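Local coordinates for AAEL008620-PA odorant-binding protein (Aedes aegypti, PDB 5V13), which binds juvenile hormone specifically in the mosquito hemolymph, as a secreted member of the odorant-binding protein family, at residues B[20-24]-B[89-94]; B[24-29]-B[143-147]; B[197-203]-B[238-243]; B[217-223]-B[256-261]; B[227-232]-B[245-249]. All blocks are in the same frame, centred on the assembly; numbering follows the deposited sequence.

In the fold
Contacts 1 and 2 share R24 and join the N-terminal segment to helix 84-94 and to the turn after helix 137-143, near the bound hormone; both rest on side chains that bond to backbone, contact 2 buried and contact 1 only partly so. Contacts 3, 4 and 5 cluster with centres 13 to 15 Å apart in the other half of the chain. Contact 3 is buried and rests on apolar side-chain packing, whereas contact 4 adds a salt bridge and two waters, and contact 5 a disulfide, both being only partly buried. Helix 239-247 serves contacts 3 and 5. The salt bridge from E27 to R201 ties contact 2 to contact 3, and W202 with D217 ties contact 3 to contact 4.

Contact 1 (B[20-24]-B[89-94]); sequences EWQPR and LQAESF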
# COMPACT_ATOMS: atom_id res chain seq x y z
N GLU B 20 -0.24 24.92 -9.32
CA GLU B 20 0.11 25.33 -7.96
C GLU B 20 1.00 24.26 -7.33
O GLU B 20 0.72 23.06 -7.44
CB GLU B 20 -1.15 25.54 -7.10
N TRP B 21 2.07 24.73 -6.68
CA TRP B 21 3.03 23.84 -6.02
C TRP B 21 2.35 23.04 -4.92
O TRP B 21 1.74 23.60 -4.01
CB TRP B 21 4.16 24.68 -5.44
CG TRP B 21 5.31 23.90 -4.82
CD1 TRP B 21 6.49 23.54 -5.43
CD2 TRP B 21 5.40 23.45 -3.46
NE1 TRP B 21 7.31 22.88 -4.52
CE2 TRP B 21 6.66 22.82 -3.31
CE3 TRP B 21 4.54 23.52 -2.36
CZ2 TRP B 21 7.07 22.25 -2.10
CZ3 TRP B 21 4.95 22.97 -1.16
CH2 TRP B 21 6.20 22.33 -1.04
N GLN B 22 2.49 21.70 -4.99
CA GLN B 22 1.90 20.83 -3.99
C GLN B 22 2.97 20.34 -3.02
O GLN B 22 4.14 20.23 -3.40
CB GLN B 22 1.22 19.62 -4.65
CG GLN B 22 0.03 20.00 -5.54
CD GLN B 22 -1.01 20.76 -4.77
OE1 GLN B 22 -1.55 20.25 -3.78
NE2 GLN B 22 -1.28 22.00 -5.18
N PRO B 23 2.58 20.02 -1.79
CA PRO B 23 3.54 19.41 -0.84
C PRO B 23 4.26 18.24 -1.47
O PRO B 23 3.67 17.42 -2.19
CB PRO B 23 2.64 18.96 0.33
CG PRO B 23 1.47 19.89 0.26
CD PRO B 23 1.24 20.15 -1.20
N ARG B 24 5.58 18.18 -1.24
CA ARG B 24 6.40 17.13 -1.82
C ARG B 24 6.01 15.78 -1.23
O ARG B 24 5.94 15.62 -0.01
CB ARG B 24 7.88 17.40 -1.52
CG ARG B 24 8.41 18.78 -2.04
CD ARG B 24 8.33 18.91 -3.57
NE ARG B 24 7.05 19.41 -4.07
CZ ARG B 24 6.84 19.76 -5.34
NH1 ARG B 24 7.83 19.68 -6.22
NH2 ARG B 24 5.66 20.21 -5.73
N LEU B 89 3.43 25.22 3.66
CA LEU B 89 2.47 24.26 3.13
C LEU B 89 2.94 22.83 3.38
O LEU B 89 2.13 21.95 3.67
CB LEU B 89 2.24 24.53 1.63
CG LEU B 89 0.98 23.92 1.01
CD1 LEU B 89 -0.32 24.60 1.51
CD2 LEU B 89 1.07 23.92 -0.52
N GLN B 90 4.26 22.59 3.30
CA GLN B 90 4.79 21.27 3.61
C GLN B 90 4.54 20.90 5.07
O GLN B 90 4.17 19.76 5.38
CB GLN B 90 6.29 21.21 3.31
CG GLN B 90 6.89 19.79 3.37
CD GLN B 90 6.61 18.99 2.10
OE1 GLN B 90 6.36 19.56 1.04
NE2 GLN B 90 6.64 17.66 2.21
N ALA B 91 4.77 21.85 5.98
CA ALA B 91 4.56 21.56 7.40
C ALA B 91 3.09 21.31 7.70
O ALA B 91 2.76 20.41 8.49
CB ALA B 91 5.09 22.71 8.25
N GLU B 92 2.20 22.07 7.08
CA GLU B 92 0.77 21.86 7.33
C GLU B 92 0.31 20.48 6.88
O GLU B 92 -0.58 19.88 7.50
CB GLU B 92 -0.04 22.95 6.62
CG GLU B 92 0.15 24.33 7.25
CD GLU B 92 -0.56 25.45 6.49
OE1 GLU B 92 -0.72 26.55 7.07
OE2 GLU B 92 -0.92 25.25 5.31
N SER B 93 0.91 19.94 5.82
CA SER B 93 0.50 18.64 5.32
C SER B 93 1.13 17.48 6.09
O SER B 93 0.48 16.44 6.26
CB SER B 93 0.86 18.51 3.83
OG SER B 93 0.57 17.20 3.36
N PHE B 94 2.37 17.63 6.56
CA PHE B 94 3.14 16.47 7.01
C PHE B 94 3.79 16.58 8.39
O PHE B 94 4.51 15.65 8.78
CB PHE B 94 4.25 16.14 6.00
CG PHE B 94 3.75 15.57 4.69
CD1 PHE B 94 3.06 14.36 4.65
CD2 PHE B 94 3.97 16.24 3.50
CE1 PHE B 94 2.58 13.85 3.45
CE2 PHE B 94 3.52 15.72 2.29
CZ PHE B 94 2.82 14.52 2.26
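The side-chain amide of Q90 pairs with the backbone N and O of R24. R24 N donates to Q90 OE1 at 2.8 Å, and Q90 NE2 returns a bond to R24 O at 3.1 Å. Both donors lie in the carbonyl planes of their acceptors, on lone pairs, and the second bond is nearly straight (169°). Q90 reaches this position with CG anti to its backbone N (chi1 -170°) and a bend at chi2, which carries the amide off the helix toward the extended segment. Bonds to both the N and the O of R24 fix the rotation of the amide, and NE2 has a further acceptor in M143 O.

P23 packs beside this pairing. Its CD touches CD2 of L89 at 3.8 Å, while its CB approaches F94 CE2 at 3.9 Å. L89 CD2 also lies at the edge of the W21 ring, near its plane, 3.9 Å from CE3; the two side chains run past each other in opposite directions. The indole is turned 70° from the Q90 amide, and its NE1 bonds to L72 O.

Within segment 20-24, R24 folds back over W21: NE and NH2 both grip Q22 O, and NH2 stands over one indole face, toward its rim, in a cation-pi contact. NH1 continues to E205 in a salt bridge. The extended segment before helix 26-38 is thus held against helix 84-94 of the helical PBP/GOBP fold.

Contact 2 (B[24-29]-B[143-147]); sequences RTPEQT and MFHGD
The imidazole of H145 has a neighbour over each face, both toward the rim: CD of P26 on one in a CH-pi contact, 3.9 Å from the ring centroid, and M143 O on the opposite one. At the edge, near the ring plane, are R24 O and T29 OG1, the latter 3.4 Å from H145 CD2. This ring sits at a meeting of two helix ends. H145, with positive phi, is the C-prime residue of a Schellman motif closing helix 137-143, while T25 and Q28 form a capping box at the start of helix 26-38: Q28 N donates to T25 OG1, and T25 N to Q28 OE1.

F144 presents its edge, near its plane, to T29 CG2 at 4.0 Å from CD1 and to R24 CG at 4.2 Å from CE1. Its side chain also touches the bound hormone, so the joint borders the ligand site, and F144 O is bonded by the pocket residue Y33. F94 of helix 84-94 meets the imidazole edge-to-face.

With CG beside its own backbone N (chi1 -46°), H145 sends its ring toward the incoming chain. The resulting bond from H145 NE2 to R24 O is 2.8 Å long and nearly straight at 169°, the donor tilted 29° from the carbonyl plane.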
# COMPACT_ATOMS: atom_id res chain seq x y z
N ARG B 24 5.58 18.18 -1.24
CA ARG B 24 6.40 17.13 -1.82
C ARG B 24 6.01 15.78 -1.23
O ARG B 24 5.94 15.62 -0.01
CB ARG B 24 7.88 17.40 -1.52
CG ARG B 24 8.41 18.78 -2.04
CD ARG B 24 8.33 18.91 -3.57
NE ARG B 24 7.05 19.41 -4.07
CZ ARG B 24 6.84 19.76 -5.34
NH1 ARG B 24 7.83 19.68 -6.22
NH2 ARG B 24 5.66 20.21 -5.73
N THR B 25 5.77 14.81 -2.11
CA THR B 25 5.55 13.42 -1.70
C THR B 25 6.86 12.75 -1.33
O THR B 25 7.94 13.28 -1.63
CB THR B 25 4.90 12.65 -2.84
OG1 THR B 25 5.86 12.53 -3.91
CG2 THR B 25 3.65 13.35 -3.33
N PRO B 26 6.81 11.57 -0.71
CA PRO B 26 8.06 10.81 -0.49
C PRO B 26 8.70 10.35 -1.79
O PRO B 26 9.91 10.11 -1.81
CB PRO B 26 7.62 9.62 0.38
CG PRO B 26 6.12 9.55 0.22
CD PRO B 26 5.67 10.97 0.01
N GLU B 27 7.94 10.21 -2.88
CA GLU B 27 8.58 9.94 -4.16
C GLU B 27 9.44 11.13 -4.59
O GLU B 27 10.57 10.96 -5.04
CB GLU B 27 7.53 9.63 -5.24
CG GLU B 27 8.11 9.25 -6.63
CD GLU B 27 8.57 10.45 -7.47
OE1 GLU B 27 9.53 10.29 -8.28
OE2 GLU B 27 7.95 11.54 -7.35
N GLN B 28 8.91 12.34 -4.42
CA GLN B 28 9.63 13.54 -4.84
C GLN B 28 10.86 13.82 -3.96
O GLN B 28 11.93 14.16 -4.47
CB GLN B 28 8.65 14.72 -4.85
CG GLN B 28 7.69 14.65 -6.05
CD GLN B 28 6.61 15.71 -6.00
OE1 GLN B 28 6.00 15.95 -4.95
NE2 GLN B 28 6.36 16.36 -7.13
N THR B 29 10.72 13.72 -2.64
CA THR B 29 11.89 13.92 -1.79
C THR B 29 12.95 12.85 -2.05
O THR B 29 14.14 13.16 -2.16
CB THR B 29 11.50 13.95 -0.31
OG1 THR B 29 10.78 12.75 0.03
CG2 THR B 29 10.61 15.16 -0.04
N MET B 143 8.92 16.76 8.12
CA MET B 143 7.89 17.10 7.13
C MET B 143 8.33 16.77 5.72
O MET B 143 7.47 16.69 4.83
CB MET B 143 7.52 18.59 7.23
CG MET B 143 8.61 19.57 6.77
SD MET B 143 8.24 21.22 7.43
CE MET B 143 9.23 22.34 6.41
N PHE B 144 9.63 16.62 5.47
CA PHE B 144 10.16 16.16 4.19
C PHE B 144 10.53 14.67 4.23
O PHE B 144 11.45 14.25 3.52
CB PHE B 144 11.36 17.01 3.78
CG PHE B 144 10.98 18.40 3.31
CD1 PHE B 144 10.32 18.58 2.10
CD2 PHE B 144 11.29 19.51 4.08
CE1 PHE B 144 9.96 19.85 1.66
CE2 PHE B 144 10.95 20.80 3.65
CZ PHE B 144 10.28 20.97 2.43
N HIS B 145 9.85 13.89 5.06
CA HIS B 145 9.85 12.43 4.99
C HIS B 145 11.17 11.81 5.44
O HIS B 145 11.50 10.69 5.03
CB HIS B 145 9.46 11.96 3.59
CG HIS B 145 8.27 12.69 3.06
ND1 HIS B 145 7.08 12.75 3.76
CD2 HIS B 145 8.10 13.45 1.95
CE1 HIS B 145 6.21 13.49 3.08
NE2 HIS B 145 6.80 13.92 1.98
N GLY B 146 11.88 12.50 6.32
CA GLY B 146 13.13 11.98 6.84
C GLY B 146 13.01 10.97 7.96
O GLY B 146 13.99 10.29 8.26
N ASP B 147 11.83 10.85 8.59
CA ASP B 147 11.64 10.00 9.77
C ASP B 147 10.74 8.84 9.37
O ASP B 147 9.56 9.04 9.05
CB ASP B 147 11.03 10.82 10.91
CG ASP B 147 10.91 10.05 12.23
OD1 ASP B 147 10.98 8.80 12.25
OD2 ASP B 147 10.72 10.74 13.26

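Contact 3 (B[197-203]-B[238-243]); sequences FRGFRWI and GARQLY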
# COMPACT_ATOMS: atom_id res chain seq x y z
N PHE B 197 6.11 10.95 -18.67
CA PHE B 197 7.22 11.85 -18.95
C PHE B 197 7.57 12.71 -17.74
O PHE B 197 8.75 13.00 -17.50
CB PHE B 197 6.88 12.73 -20.15
CG PHE B 197 6.89 12.00 -21.47
CD1 PHE B 197 7.45 10.73 -21.58
CD2 PHE B 197 6.34 12.58 -22.60
CE1 PHE B 197 7.47 10.07 -22.80
CE2 PHE B 197 6.35 11.92 -23.82
CZ PHE B 197 6.91 10.66 -23.92
N ARG B 198 6.57 13.13 -16.96
CA ARG B 198 6.86 13.88 -15.74
C ARG B 198 7.48 12.99 -14.67
O ARG B 198 8.32 13.46 -13.90
CB ARG B 198 5.60 14.56 -15.20
CG ARG B 198 5.15 15.72 -16.06
CD ARG B 198 3.91 16.41 -15.52
NE ARG B 198 3.52 17.52 -16.39
CZ ARG B 198 3.79 18.80 -16.14
NH1 ARG B 198 4.43 19.14 -15.03
NH2 ARG B 198 3.40 19.73 -16.99
N GLY B 199 7.08 11.72 -14.60
CA GLY B 199 7.74 10.80 -13.69
C GLY B 199 9.19 10.54 -14.06
O GLY B 199 10.06 10.44 -13.19
N PHE B 200 9.47 10.43 -15.37
CA PHE B 200 10.84 10.30 -15.87
C PHE B 200 11.62 11.61 -15.79
O PHE B 200 12.84 11.60 -16.03
CB PHE B 200 10.83 9.82 -17.34
CG PHE B 200 10.40 8.36 -17.54
CD1 PHE B 200 10.00 7.57 -16.47
CD2 PHE B 200 10.42 7.79 -18.82
CE1 PHE B 200 9.62 6.23 -16.66
CE2 PHE B 200 10.03 6.46 -19.03
CZ PHE B 200 9.63 5.67 -17.94
N ARG B 201 10.95 12.73 -15.49
CA ARG B 201 11.53 14.08 -15.60
C ARG B 201 11.99 14.40 -17.02
O ARG B 201 12.88 15.24 -17.22
CB ARG B 201 12.66 14.30 -14.59
CG ARG B 201 12.19 14.67 -13.16
CD ARG B 201 11.47 13.50 -12.45
NE ARG B 201 11.18 13.78 -11.04
CZ ARG B 201 10.54 12.94 -10.21
NH1 ARG B 201 10.12 11.75 -10.64
NH2 ARG B 201 10.33 13.30 -8.95
N TRP B 202 11.39 13.74 -18.03
CA TRP B 202 11.55 14.20 -19.41
C TRP B 202 10.79 15.51 -19.64
O TRP B 202 11.20 16.33 -20.47
CB TRP B 202 11.05 13.14 -20.40
CG TRP B 202 11.88 11.91 -20.49
CD1 TRP B 202 12.93 11.57 -19.70
CD2 TRP B 202 11.75 10.86 -21.46
NE1 TRP B 202 13.45 10.36 -20.10
CE2 TRP B 202 12.74 9.91 -21.19
CE3 TRP B 202 10.87 10.64 -22.53
CZ2 TRP B 202 12.90 8.75 -21.94
CZ3 TRP B 202 11.03 9.47 -23.28
CH2 TRP B 202 12.04 8.55 -22.99
N ILE B 203 9.68 15.70 -18.93
CA ILE B 203 8.97 16.97 -18.87
C ILE B 203 9.07 17.46 -17.44
O ILE B 203 8.76 16.72 -16.50
CB ILE B 203 7.50 16.82 -19.31
CG1 ILE B 203 7.43 16.53 -20.81
CG2 ILE B 203 6.70 18.10 -18.96
CD1 ILE B 203 6.01 16.33 -21.33
N GLY B 238 4.14 20.33 -24.43
CA GLY B 238 3.05 19.37 -24.53
C GLY B 238 3.53 17.93 -24.61
O GLY B 238 4.50 17.64 -25.32
N ALA B 239 2.86 17.03 -23.89
CA ALA B 239 3.32 15.65 -23.81
C ALA B 239 3.11 14.91 -25.13
O ALA B 239 3.95 14.10 -25.54
CB ALA B 239 2.61 14.92 -22.68
N ARG B 240 1.99 15.18 -25.80
CA ARG B 240 1.74 14.57 -27.10
C ARG B 240 2.79 14.97 -28.12
O ARG B 240 3.27 14.13 -28.90
CB ARG B 240 0.33 14.94 -27.58
CG ARG B 240 0.02 14.57 -29.02
CD ARG B 240 -0.38 13.11 -29.14
NE ARG B 240 -1.58 12.80 -28.38
CZ ARG B 240 -1.99 11.57 -28.10
NH1 ARG B 240 -1.28 10.53 -28.52
NH2 ARG B 240 -3.10 11.38 -27.40
N GLN B 241 3.18 16.25 -28.12
CA GLN B 241 4.15 16.74 -29.10
C GLN B 241 5.51 16.09 -28.90
O GLN B 241 6.19 15.73 -29.88
CB GLN B 241 4.28 18.26 -29.03
CG GLN B 241 3.11 19.02 -29.64
CD GLN B 241 1.80 18.72 -28.94
OE1 GLN B 241 1.72 18.80 -27.70
NE2 GLN B 241 0.79 18.36 -29.71
N LEU B 242 5.95 15.96 -27.65
CA LEU B 242 7.23 15.31 -27.40
C LEU B 242 7.19 13.84 -27.82
O LEU B 242 8.11 13.35 -28.49
CB LEU B 242 7.60 15.43 -25.93
CG LEU B 242 8.89 14.71 -25.51
CD1 LEU B 242 10.07 15.22 -26.33
CD2 LEU B 242 9.11 14.93 -24.03
N TYR B 243 6.13 13.14 -27.44
CA TYR B 243 5.98 11.74 -27.83
C TYR B 243 5.99 11.58 -29.34
O TYR B 243 6.74 10.75 -29.88
CB TYR B 243 4.69 11.17 -27.23
CG TYR B 243 4.36 9.77 -27.72
CD1 TYR B 243 4.93 8.65 -27.12
CD2 TYR B 243 3.49 9.57 -28.79
CE1 TYR B 243 4.62 7.37 -27.57
CE2 TYR B 243 3.18 8.30 -29.24
CZ TYR B 243 3.75 7.21 -28.63
OH TYR B 243 3.44 5.95 -29.08
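F197 drives its ring into the groove between A239, L242 and Y243, meeting them mainly with CD2 and CE2. L242 CD2 lies 3.9 Å from F197 CD2, approached obliquely, while F197 CE2 is 3.9 Å from Y243 CB. The backbone of the opposing helix borders the ring at its edge, near the plane: A239 O is 3.7 Å from F197 CE2, and Y243 N comes from the same turn. The two aromatic side chains cross at about a right angle, with F197 CZ at the edge of the Y243 ring.

I203 supplies the second apolar arm. Its extended chain (chi2 179°) takes CD1 to within 3.7 Å of A239 CA, and its CG1 is 4.0 Å from L242 CD2 as the two side chains slide past each other in opposite directions. L242 CD2 is therefore wedged between F197 and I203.

Backbone bonds hold these groups together from behind. I203 N donates to F197 O at 3.2 Å, and R201, with positive phi, lets the chain turn so that F197 and I203 face the same helix. W202 lies further out: its NE1 bonds to D217, and its ring packs on V257. Y243 OH bonds to R247. The contact thus joins the end of helix 190-199 and the following loop to the start of helix 239-247, with helix 211-220 touching L242 through I214 and helix 251-264 touching Y243 through L254.

Contact 4 (B[217-223]-B[256-261]); sequences DYEAAGK and AVIRDR
V257 sets CG1 anti to its backbone N (chi1 173°) and CG2 beside it, placing both methyls against the opposing helix end. CG2 sits over the face of Y218 in a CH-pi contact, 3.6 Å from the ring centroid and only 6° off the normal; it also meets A221 CB and K223 CG. CG1 packs on D217 CB at 3.9 Å.

R261 starts from the same first torsion but bends at chi2, bringing NH1 to D217 OD2 at 2.6 Å in a salt bridge. OD2 uses its syn lone pair and lies at the guanidinium edge, near its plane, although the carboxylate itself is turned 68° from it. D217 OD2 also accepts from W202 NE1, and R261 NH1 has E213 and F200 O as further partners.

This is an interface of helices 211-220 and 251-264, and it includes the Schellman motif at G222 that ends the first of them: positive phi there turns the chain so that K223 runs past V257 in the opposite direction, its CE 4.0 Å from A256 CB.

Two waters also bridge the helices. D260 OD2 accepts from both, at 2.8 Å from water 1 and 2.6 Å from water 2; the first also donates to D217 O and the second to A220 O.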
# COMPACT_ATOMS: atom_id res chain seq x y z
N ASP B 217 18.77 8.94 -20.90
CA ASP B 217 18.06 7.66 -20.92
C ASP B 217 18.23 6.96 -22.26
O ASP B 217 18.32 5.72 -22.30
CB ASP B 217 16.59 7.88 -20.60
CG ASP B 217 16.36 8.18 -19.13
OD1 ASP B 217 17.30 7.92 -18.34
OD2 ASP B 217 15.26 8.64 -18.76
N TYR B 218 18.27 7.71 -23.37
CA TYR B 218 18.53 7.08 -24.66
C TYR B 218 19.91 6.42 -24.66
O TYR B 218 20.05 5.27 -25.07
CB TYR B 218 18.41 8.09 -25.80
CG TYR B 218 17.05 8.05 -26.48
CD1 TYR B 218 15.92 8.57 -25.85
CD2 TYR B 218 16.90 7.49 -27.75
CE1 TYR B 218 14.68 8.53 -26.45
CE2 TYR B 218 15.65 7.45 -28.38
CZ TYR B 218 14.55 7.97 -27.72
OH TYR B 218 13.30 7.94 -28.30
N GLU B 219 20.92 7.14 -24.18
CA GLU B 219 22.28 6.61 -24.18
C GLU B 219 22.41 5.38 -23.28
O GLU B 219 23.03 4.38 -23.66
CB GLU B 219 23.27 7.70 -23.78
CG GLU B 219 23.42 8.80 -24.83
CD GLU B 219 24.30 9.96 -24.37
OE1 GLU B 219 24.50 10.91 -25.17
OE2 GLU B 219 24.80 9.93 -23.23
N ALA B 220 21.80 5.42 -22.08
CA ALA B 220 21.88 4.28 -21.17
C ALA B 220 21.20 3.05 -21.75
O ALA B 220 21.61 1.92 -21.45
CB ALA B 220 21.25 4.64 -19.83
N ALA B 221 20.17 3.23 -22.58
CA ALA B 221 19.52 2.11 -23.25
C ALA B 221 20.27 1.63 -24.48
O ALA B 221 19.87 0.63 -25.08
CB ALA B 221 18.09 2.51 -23.65
N GLY B 222 21.35 2.30 -24.86
CA GLY B 222 22.08 1.95 -26.06
C GLY B 222 21.47 2.49 -27.34
O GLY B 222 21.76 1.96 -28.42
N LYS B 223 20.64 3.53 -27.25
CA LYS B 223 19.96 4.10 -28.40
C LYS B 223 20.40 5.53 -28.68
O LYS B 223 19.68 6.28 -29.35
CB LYS B 223 18.45 4.06 -28.20
CG LYS B 223 17.90 2.70 -27.86
CD LYS B 223 18.09 1.73 -29.02
CE LYS B 223 17.64 0.34 -28.65
NZ LYS B 223 18.02 -0.66 -29.69
N ALA B 256 11.92 0.87 -26.42
CA ALA B 256 13.04 0.29 -25.69
C ALA B 256 13.53 1.22 -24.58
O ALA B 256 13.79 0.77 -23.46
CB ALA B 256 14.17 -0.04 -26.65
N VAL B 257 13.66 2.52 -24.89
CA VAL B 257 14.16 3.46 -23.89
C VAL B 257 13.18 3.58 -22.73
O VAL B 257 13.60 3.56 -21.56
CB VAL B 257 14.43 4.84 -24.53
CG1 VAL B 257 14.78 5.85 -23.44
CG2 VAL B 257 15.55 4.75 -25.57
N ILE B 258 11.88 3.71 -23.02
CA ILE B 258 10.88 3.82 -21.96
C ILE B 258 10.92 2.59 -21.06
O ILE B 258 10.85 2.70 -19.83
CB ILE B 258 9.48 4.03 -22.58
CG1 ILE B 258 9.40 5.42 -23.23
CG2 ILE B 258 8.38 3.84 -21.52
CD1 ILE B 258 8.07 5.70 -23.95
N ARG B 259 11.04 1.40 -21.66
CA ARG B 259 11.11 0.17 -20.87
C ARG B 259 12.35 0.16 -19.99
O ARG B 259 12.27 -0.20 -18.81
CB ARG B 259 11.11 -1.05 -21.79
CG ARG B 259 9.74 -1.69 -22.00
CD ARG B 259 9.84 -3.11 -22.59
NE ARG B 259 10.28 -4.12 -21.62
CZ ARG B 259 9.46 -4.77 -20.78
NH1 ARG B 259 8.15 -4.53 -20.79
NH2 ARG B 259 9.96 -5.66 -19.93
N ASP B 260 13.49 0.55 -20.54
CA ASP B 260 14.74 0.55 -19.79
C ASP B 260 14.69 1.51 -18.61
O ASP B 260 15.05 1.15 -17.49
CB ASP B 260 15.90 0.91 -20.73
CG ASP B 260 17.25 0.72 -20.08
OD1 ASP B 260 17.62 -0.45 -19.88
OD2 ASP B 260 17.93 1.72 -19.77
N ARG B 261 14.24 2.76 -18.85
CA ARG B 261 14.11 3.72 -17.75
C ARG B 261 13.08 3.24 -16.74
O ARG B 261 13.30 3.36 -15.53
CB ARG B 261 13.73 5.11 -18.29
CG ARG B 261 13.49 6.19 -17.22
CD ARG B 261 14.71 6.39 -16.29
NE ARG B 261 14.41 7.23 -15.13
CZ ARG B 261 14.35 8.56 -15.17
NH1 ARG B 261 14.55 9.20 -16.31
NH2 ARG B 261 14.06 9.26 -14.06
O HOH W 1 17.06 4.36 -20.32
O HOH W 2 20.27 0.97 -18.83

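Contact 5 (B[227-232]-B[245-249]); sequences DMADYC and CLRDK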
# COMPACT_ATOMS: atom_id res chain seq x y z
N ASP B 227 21.30 10.35 -35.50
CA ASP B 227 20.00 10.75 -36.03
C ASP B 227 18.93 10.89 -34.95
O ASP B 227 17.74 10.81 -35.27
CB ASP B 227 19.54 9.77 -37.12
CG ASP B 227 19.49 10.41 -38.50
OD1 ASP B 227 19.88 11.60 -38.61
OD2 ASP B 227 19.07 9.75 -39.47
N MET B 228 19.33 11.09 -33.70
CA MET B 228 18.43 11.63 -32.69
C MET B 228 18.48 13.15 -32.64
O MET B 228 17.53 13.77 -32.16
CB MET B 228 18.75 11.05 -31.31
CG MET B 228 18.38 9.58 -31.15
SD MET B 228 16.65 9.24 -31.55
CE MET B 228 15.79 10.24 -30.34
N ALA B 229 19.57 13.74 -33.12
CA ALA B 229 19.69 15.18 -33.36
C ALA B 229 19.51 15.91 -32.03
O ALA B 229 20.20 15.59 -31.06
CB ALA B 229 18.73 15.57 -34.48
N ASP B 230 18.61 16.88 -31.94
CA ASP B 230 18.43 17.69 -30.74
C ASP B 230 17.65 16.97 -29.64
O ASP B 230 17.37 17.58 -28.61
CB ASP B 230 17.72 19.00 -31.10
CG ASP B 230 16.30 18.78 -31.60
OD1 ASP B 230 16.01 17.68 -32.11
OD2 ASP B 230 15.48 19.72 -31.49
N TYR B 231 17.31 15.69 -29.84
CA TYR B 231 16.47 14.94 -28.90
C TYR B 231 15.15 15.65 -28.62
O TYR B 231 14.62 15.60 -27.51
CB TYR B 231 17.21 14.65 -27.59
CG TYR B 231 18.19 13.52 -27.72
CD1 TYR B 231 17.78 12.20 -27.55
CD2 TYR B 231 19.52 13.76 -28.05
CE1 TYR B 231 18.68 11.15 -27.70
CE2 TYR B 231 20.42 12.72 -28.20
CZ TYR B 231 19.99 11.41 -28.02
OH TYR B 231 20.89 10.38 -28.16
N CYS B 232 14.61 16.33 -29.65
CA CYS B 232 13.28 16.93 -29.61
C CYS B 232 13.20 18.11 -28.65
O CYS B 232 12.13 18.45 -28.16
CB CYS B 232 12.20 15.88 -29.28
SG CYS B 232 11.95 14.67 -30.62
N CYS B 245 7.27 13.56 -31.54
CA CYS B 245 8.59 13.89 -32.08
C CYS B 245 9.57 12.74 -31.87
O CYS B 245 10.29 12.36 -32.80
CB CYS B 245 9.10 15.18 -31.46
SG CYS B 245 10.79 15.66 -31.99
N LEU B 246 9.59 12.14 -30.68
CA LEU B 246 10.51 11.03 -30.42
C LEU B 246 10.14 9.80 -31.23
O LEU B 246 11.02 9.13 -31.78
CB LEU B 246 10.53 10.70 -28.92
CG LEU B 246 11.17 11.74 -27.99
CD1 LEU B 246 10.95 11.36 -26.54
CD2 LEU B 246 12.67 11.89 -28.29
N ARG B 247 8.85 9.46 -31.29
CA ARG B 247 8.44 8.28 -32.04
C ARG B 247 8.79 8.40 -33.52
O ARG B 247 9.15 7.41 -34.15
CB ARG B 247 6.94 8.03 -31.85
CG ARG B 247 6.42 6.80 -32.60
CD ARG B 247 4.99 6.44 -32.25
NE ARG B 247 4.56 5.30 -33.05
CZ ARG B 247 3.55 4.50 -32.73
NH1 ARG B 247 2.86 4.69 -31.61
NH2 ARG B 247 3.25 3.49 -33.53
N ASP B 248 8.75 9.62 -34.07
CA ASP B 248 9.13 9.82 -35.47
C ASP B 248 10.61 9.59 -35.73
O ASP B 248 11.01 9.47 -36.89
CB ASP B 248 8.76 11.23 -35.93
CG ASP B 248 7.31 11.35 -36.35
OD1 ASP B 248 6.67 10.31 -36.65
OD2 ASP B 248 6.81 12.49 -36.39
N LYS B 249 11.44 9.57 -34.69
CA LYS B 249 12.85 9.26 -34.85
C LYS B 249 13.14 7.78 -34.65
O LYS B 249 14.30 7.36 -34.79
CB LYS B 249 13.68 10.11 -33.88
CG LYS B 249 13.61 11.59 -34.22
CD LYS B 249 14.41 12.46 -33.28
CE LYS B 249 14.92 13.70 -33.99
NZ LYS B 249 13.84 14.44 -34.69
O HOH W 3 16.17 8.91 -36.43
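A disulfide bolts the loop before helix 239-247 to that same helix. C232 SG and C245 SG are 2.1 Å apart, and the dihedral about the bond (chi3 -92°) is close to the 90° magnitude preferred by disulfides. The two halves differ in approach: SG is anti to the backbone N in C245 (chi1 177°) but beside it in C232.

L246 packs against the bridge, its CD2 lying 3.7 Å from C232 SG. The same methyl meets the end of M228, 4.1 Å from CE, the two side chains crossing nearly perpendicularly. M228 is bent at chi2 and chi3, which curls the thioether back so that SD touches K249 CB at 3.9 Å while CE reaches K249 CD. The aliphatic part of K249 then runs on to the backbone of the loop, its CE 3.2 Å from M228 O. A water donates to both D227 O and K249 O, adding a polar link.

The loop is shaped by a type II' beta turn from M228 to Y231, closed by Y231 N to M228 O. An Asx turn overlaps its end, in which D230 OD1 accepts from C232 N, met from above the carboxylate plane, and so helps fix the backbone beside the cysteine. The same CE end of M228 also packs on Y218 of helix 211-220. A bridge pinning loop to helix in this way is consistent with the disulfide-linked helical architecture of odorant-binding proteins.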